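Local coordinates for protein truncated hemoglobin from geobacillus stearothermophilus (Geobacillus stearothermophilus, PDB 2BKM) that binds haem and molecular oxygen as a small bacterial-type truncated haemoglobin, consistent with a part in oxygen storage or transport, at residues A[6-19]-A[99-112]. Numbering follows the deposited sequence. Where two conformers were deposited one is given.
Sequences LYEAIGGEETVAKL and IGLSGPAREQFYHR
Leu6 fits as a knob into a hole formed by Ala105, Gln108, Phe109 and Arg112 in an apolar helix-to-helix contact of the truncated globin fold, where helix 6-9 and the start of helix 12-29 lie against helix 104-120 and the loop leading into it. Such a seam shows how branched side chains share out the work. Leu6, its CG swung opposite the backbone nitrogen (chi1 -169°), puts CD1 3.7 Å from Ala105 O, while CD2 rests on the backbone of Phe109 and lies at the guanidinium edge of Arg112, which hydrogen-bonds to Tyr55 O and makes a cation-pi contact with the Tyr55 ring. Ile10 divides similarly: CG2 meets Ala105 CB at 3.7 Å and CD1 reaches Phe109. The Phe109 side chain, about 6 Å from the haem, meets Leu19 CD2 at its CE1 (3.6 Å), and Met96 of helix 82-98 touches both residues. At the loop end Ile99 CD1 packs on Leu19 CB (3.8 Å). Thr15 works both ways, OG1 bonded to Ile10 O (2.8 Å) where the Schellman turn at Gly11 ends helix 6-9, and CG2 touching both Ile99 CD1 and Leu101 CD2. An alanine here is likely to leave Ile10 O without this partner and open a gap beside those methyls. At the margin one water bridges the segments, accepting from Lys18 NZ at 2.7 Å and donating to Ile99 O at 2.8 Å.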
# COMPACT_ATOMS: atom_id res chain seq x y z
N LEU A 6 12.27 0.76 9.20
CA LEU A 6 10.99 1.38 9.31
C LEU A 6 9.94 0.35 9.71
O LEU A 6 8.99 0.62 10.43
CB LEU A 6 10.72 2.03 7.97
CG LEU A 6 9.53 2.96 7.96
CD1 LEU A 6 9.59 3.99 9.11
CD2 LEU A 6 9.54 3.66 6.64
N TYR A 7 10.15 -0.89 9.25
CA TYR A 7 9.32 -2.00 9.66
C TYR A 7 9.24 -2.10 11.18
O TYR A 7 8.17 -2.11 11.76
CB TYR A 7 9.92 -3.28 9.07
CG TYR A 7 9.16 -4.53 9.38
CD1 TYR A 7 9.77 -5.54 10.14
CD2 TYR A 7 7.91 -4.78 8.82
CE1 TYR A 7 9.11 -6.73 10.39
CE2 TYR A 7 7.24 -5.97 9.07
CZ TYR A 7 7.85 -6.94 9.85
OH TYR A 7 7.21 -8.15 10.07
N GLU A 8 10.42 -2.15 11.84
CA GLU A 8 10.43 -2.17 13.30
C GLU A 8 9.83 -0.90 13.89
O GLU A 8 9.09 -0.93 14.88
CB GLU A 8 11.88 -2.31 13.78
CG GLU A 8 12.52 -3.63 13.44
CD GLU A 8 13.97 -3.51 12.91
OE1 GLU A 8 14.75 -2.63 13.37
OE2 GLU A 8 14.33 -4.31 12.01
N ALA A 9 10.20 0.24 13.31
CA ALA A 9 9.78 1.53 13.83
C ALA A 9 8.28 1.62 13.95
O ALA A 9 7.78 2.28 14.85
CB ALA A 9 10.34 2.67 12.95
N ILE A 10 7.55 1.03 13.01
CA ILE A 10 6.11 1.16 13.05
C ILE A 10 5.43 0.04 13.81
O ILE A 10 4.22 0.06 13.97
CB ILE A 10 5.46 1.26 11.64
CG1 ILE A 10 5.59 -0.07 10.89
CG2 ILE A 10 6.05 2.42 10.85
CD1 ILE A 10 4.68 -0.13 9.63
N GLY A 11 6.22 -0.92 14.28
CA GLY A 11 5.67 -2.03 15.06
C GLY A 11 5.62 -3.38 14.35
O GLY A 11 4.98 -4.33 14.84
N GLY A 12 6.30 -3.48 13.20
CA GLY A 12 6.52 -4.74 12.54
C GLY A 12 5.27 -5.46 12.09
O GLY A 12 4.29 -4.85 11.66
N GLU A 13 5.32 -6.80 12.20
CA GLU A 13 4.32 -7.68 11.66
C GLU A 13 2.90 -7.28 12.06
O GLU A 13 1.98 -7.27 11.23
CB GLU A 13 4.63 -9.12 12.08
CG GLU A 13 3.90 -10.16 11.28
CD GLU A 13 2.45 -10.30 11.66
OE1 GLU A 13 1.63 -10.70 10.80
OE2 GLU A 13 2.12 -10.03 12.84
N GLU A 14 2.73 -6.99 13.34
CA GLU A 14 1.40 -6.80 13.87
C GLU A 14 0.79 -5.54 13.27
O GLU A 14 -0.39 -5.49 12.95
CB GLU A 14 1.42 -6.69 15.39
CG GLU A 14 1.85 -7.98 16.06
CD GLU A 14 1.23 -8.17 17.41
OE1 GLU A 14 1.92 -8.76 18.27
OE2 GLU A 14 0.06 -7.76 17.61
N THR A 15 1.61 -4.52 13.12
CA THR A 15 1.10 -3.29 12.51
C THR A 15 0.77 -3.53 11.03
O THR A 15 -0.27 -3.10 10.53
CB THR A 15 2.14 -2.19 12.64
OG1 THR A 15 2.33 -1.95 14.02
CG2 THR A 15 1.64 -0.89 12.02
N VAL A 16 1.67 -4.20 10.33
CA VAL A 16 1.40 -4.44 8.92
C VAL A 16 0.13 -5.21 8.74
O VAL A 16 -0.67 -4.89 7.87
CB VAL A 16 2.58 -5.12 8.21
CG1 VAL A 16 2.25 -5.48 6.75
CG2 VAL A 16 3.81 -4.21 8.27
N ALA A 17 -0.07 -6.25 9.56
CA ALA A 17 -1.28 -7.05 9.44
C ALA A 17 -2.54 -6.22 9.64
O ALA A 17 -3.50 -6.34 8.88
CB ALA A 17 -1.26 -8.17 10.47
N LYS A 18 -2.55 -5.42 10.71
CA LYS A 18 -3.70 -4.64 11.01
C LYS A 18 -3.96 -3.63 9.91
O LYS A 18 -5.07 -3.41 9.51
CB LYS A 18 -3.46 -3.87 12.31
CG LYS A 18 -3.68 -4.67 13.55
CD LYS A 18 -3.29 -3.83 14.73
CE LYS A 18 -3.92 -4.33 16.00
NZ LYS A 18 -3.72 -3.30 17.03
N LEU A 19 -2.87 -3.03 9.44
CA LEU A 19 -2.96 -2.00 8.42
C LEU A 19 -3.56 -2.54 7.14
O LEU A 19 -4.46 -1.93 6.55
CB LEU A 19 -1.57 -1.41 8.14
CG LEU A 19 -1.59 -0.28 7.11
CD1 LEU A 19 -2.46 0.88 7.59
CD2 LEU A 19 -0.15 0.17 6.91
N ILE A 99 -6.29 2.18 12.53
CA ILE A 99 -5.58 1.22 13.38
C ILE A 99 -4.81 1.95 14.46
O ILE A 99 -4.09 1.33 15.25
CB ILE A 99 -4.66 0.28 12.59
CG1 ILE A 99 -3.47 1.06 11.95
CG2 ILE A 99 -5.49 -0.49 11.55
CD1 ILE A 99 -2.32 0.10 11.58
N GLY A 100 -4.98 3.27 14.48
CA GLY A 100 -4.30 4.12 15.45
C GLY A 100 -2.81 4.24 15.25
O GLY A 100 -2.09 4.50 16.22
N LEU A 101 -2.32 4.15 14.01
CA LEU A 101 -0.90 4.31 13.70
C LEU A 101 -0.62 5.76 13.39
O LEU A 101 -1.00 6.26 12.30
CB LEU A 101 -0.51 3.47 12.50
CG LEU A 101 0.91 3.65 12.00
CD1 LEU A 101 1.99 3.23 13.04
CD2 LEU A 101 1.09 2.91 10.69
N SER A 102 0.10 6.43 14.27
CA SER A 102 0.31 7.88 14.14
C SER A 102 1.76 8.16 14.46
O SER A 102 2.37 7.38 15.16
CB SER A 102 -0.54 8.67 15.15
OG SER A 102 0.02 8.49 16.44
N GLY A 103 2.30 9.27 13.98
CA GLY A 103 3.63 9.68 14.38
C GLY A 103 4.64 9.65 13.27
O GLY A 103 4.31 9.39 12.13
N PRO A 104 5.89 9.95 13.58
CA PRO A 104 6.84 10.19 12.51
C PRO A 104 7.18 8.96 11.71
O PRO A 104 7.43 9.09 10.51
CB PRO A 104 8.06 10.80 13.24
CG PRO A 104 7.85 10.38 14.66
CD PRO A 104 6.42 10.29 14.91
N ALA A 105 7.22 7.78 12.33
CA ALA A 105 7.45 6.56 11.57
C ALA A 105 6.27 6.32 10.64
O ALA A 105 6.49 5.99 9.49
CB ALA A 105 7.59 5.40 12.52
N ARG A 106 5.04 6.53 11.11
CA ARG A 106 3.91 6.48 10.18
C ARG A 106 4.12 7.42 9.02
O ARG A 106 3.89 7.02 7.86
CB ARG A 106 2.64 6.86 10.87
CG ARG A 106 1.48 6.83 9.91
CD ARG A 106 0.54 7.84 10.28
NE ARG A 106 -0.39 8.28 9.23
CZ ARG A 106 -1.70 8.40 9.44
NH1 ARG A 106 -2.45 8.86 8.45
NH2 ARG A 106 -2.28 8.02 10.59
N GLU A 107 4.53 8.66 9.29
CA GLU A 107 4.58 9.60 8.17
C GLU A 107 5.70 9.28 7.22
O GLU A 107 5.58 9.50 6.00
CB GLU A 107 4.66 11.05 8.65
CG GLU A 107 3.60 11.42 9.61
CD GLU A 107 2.23 11.44 9.06
OE1 GLU A 107 1.96 11.10 7.86
OE2 GLU A 107 1.37 11.84 9.90
N GLN A 108 6.80 8.77 7.75
CA GLN A 108 7.92 8.39 6.89
C GLN A 108 7.45 7.26 5.96
O GLN A 108 7.73 7.26 4.74
CB GLN A 108 9.09 7.86 7.73
CG GLN A 108 9.91 8.93 8.39
CD GLN A 108 10.81 8.38 9.49
OE1 GLN A 108 11.24 9.15 10.37
NE2 GLN A 108 11.07 7.09 9.48
N PHE A 109 6.77 6.29 6.53
CA PHE A 109 6.22 5.19 5.74
C PHE A 109 5.21 5.72 4.71
O PHE A 109 5.29 5.38 3.53
CB PHE A 109 5.55 4.22 6.73
CG PHE A 109 4.83 3.06 6.12
CD1 PHE A 109 3.90 2.38 6.89
CD2 PHE A 109 5.11 2.59 4.83
CE1 PHE A 109 3.23 1.25 6.40
CE2 PHE A 109 4.44 1.46 4.33
CZ PHE A 109 3.48 0.82 5.08
N TYR A 110 4.30 6.58 5.16
CA TYR A 110 3.30 7.14 4.25
C TYR A 110 4.00 7.87 3.13
O TYR A 110 3.56 7.74 1.97
CB TYR A 110 2.38 8.07 5.01
CG TYR A 110 1.31 8.60 4.10
CD1 TYR A 110 1.35 9.90 3.69
CD2 TYR A 110 0.32 7.75 3.59
CE1 TYR A 110 0.42 10.42 2.81
CE2 TYR A 110 -0.66 8.22 2.73
CZ TYR A 110 -0.60 9.56 2.35
OH TYR A 110 -1.50 10.07 1.46
N HIS A 111 5.07 8.62 3.43
CA HIS A 111 5.75 9.35 2.36
C HIS A 111 6.39 8.41 1.37
O HIS A 111 6.40 8.70 0.18
CB HIS A 111 6.76 10.31 2.95
CG HIS A 111 6.11 11.41 3.68
ND1 HIS A 111 6.72 12.07 4.72
CD2 HIS A 111 4.87 11.95 3.56
CE1 HIS A 111 5.88 12.98 5.21
NE2 HIS A 111 4.76 12.95 4.50
N ARG A 112 6.88 7.28 1.83
CA ARG A 112 7.42 6.30 0.86
C ARG A 112 6.28 5.87 -0.03
O ARG A 112 6.47 5.78 -1.23
CB ARG A 112 8.00 5.10 1.59
CG ARG A 112 9.28 5.45 2.31
CD ARG A 112 10.05 4.25 2.74
NE ARG A 112 10.32 3.33 1.64
CZ ARG A 112 10.69 2.08 1.83
NH1 ARG A 112 10.90 1.61 3.08
NH2 ARG A 112 10.86 1.28 0.79
O HOH W 1 -5.04 -1.09 16.25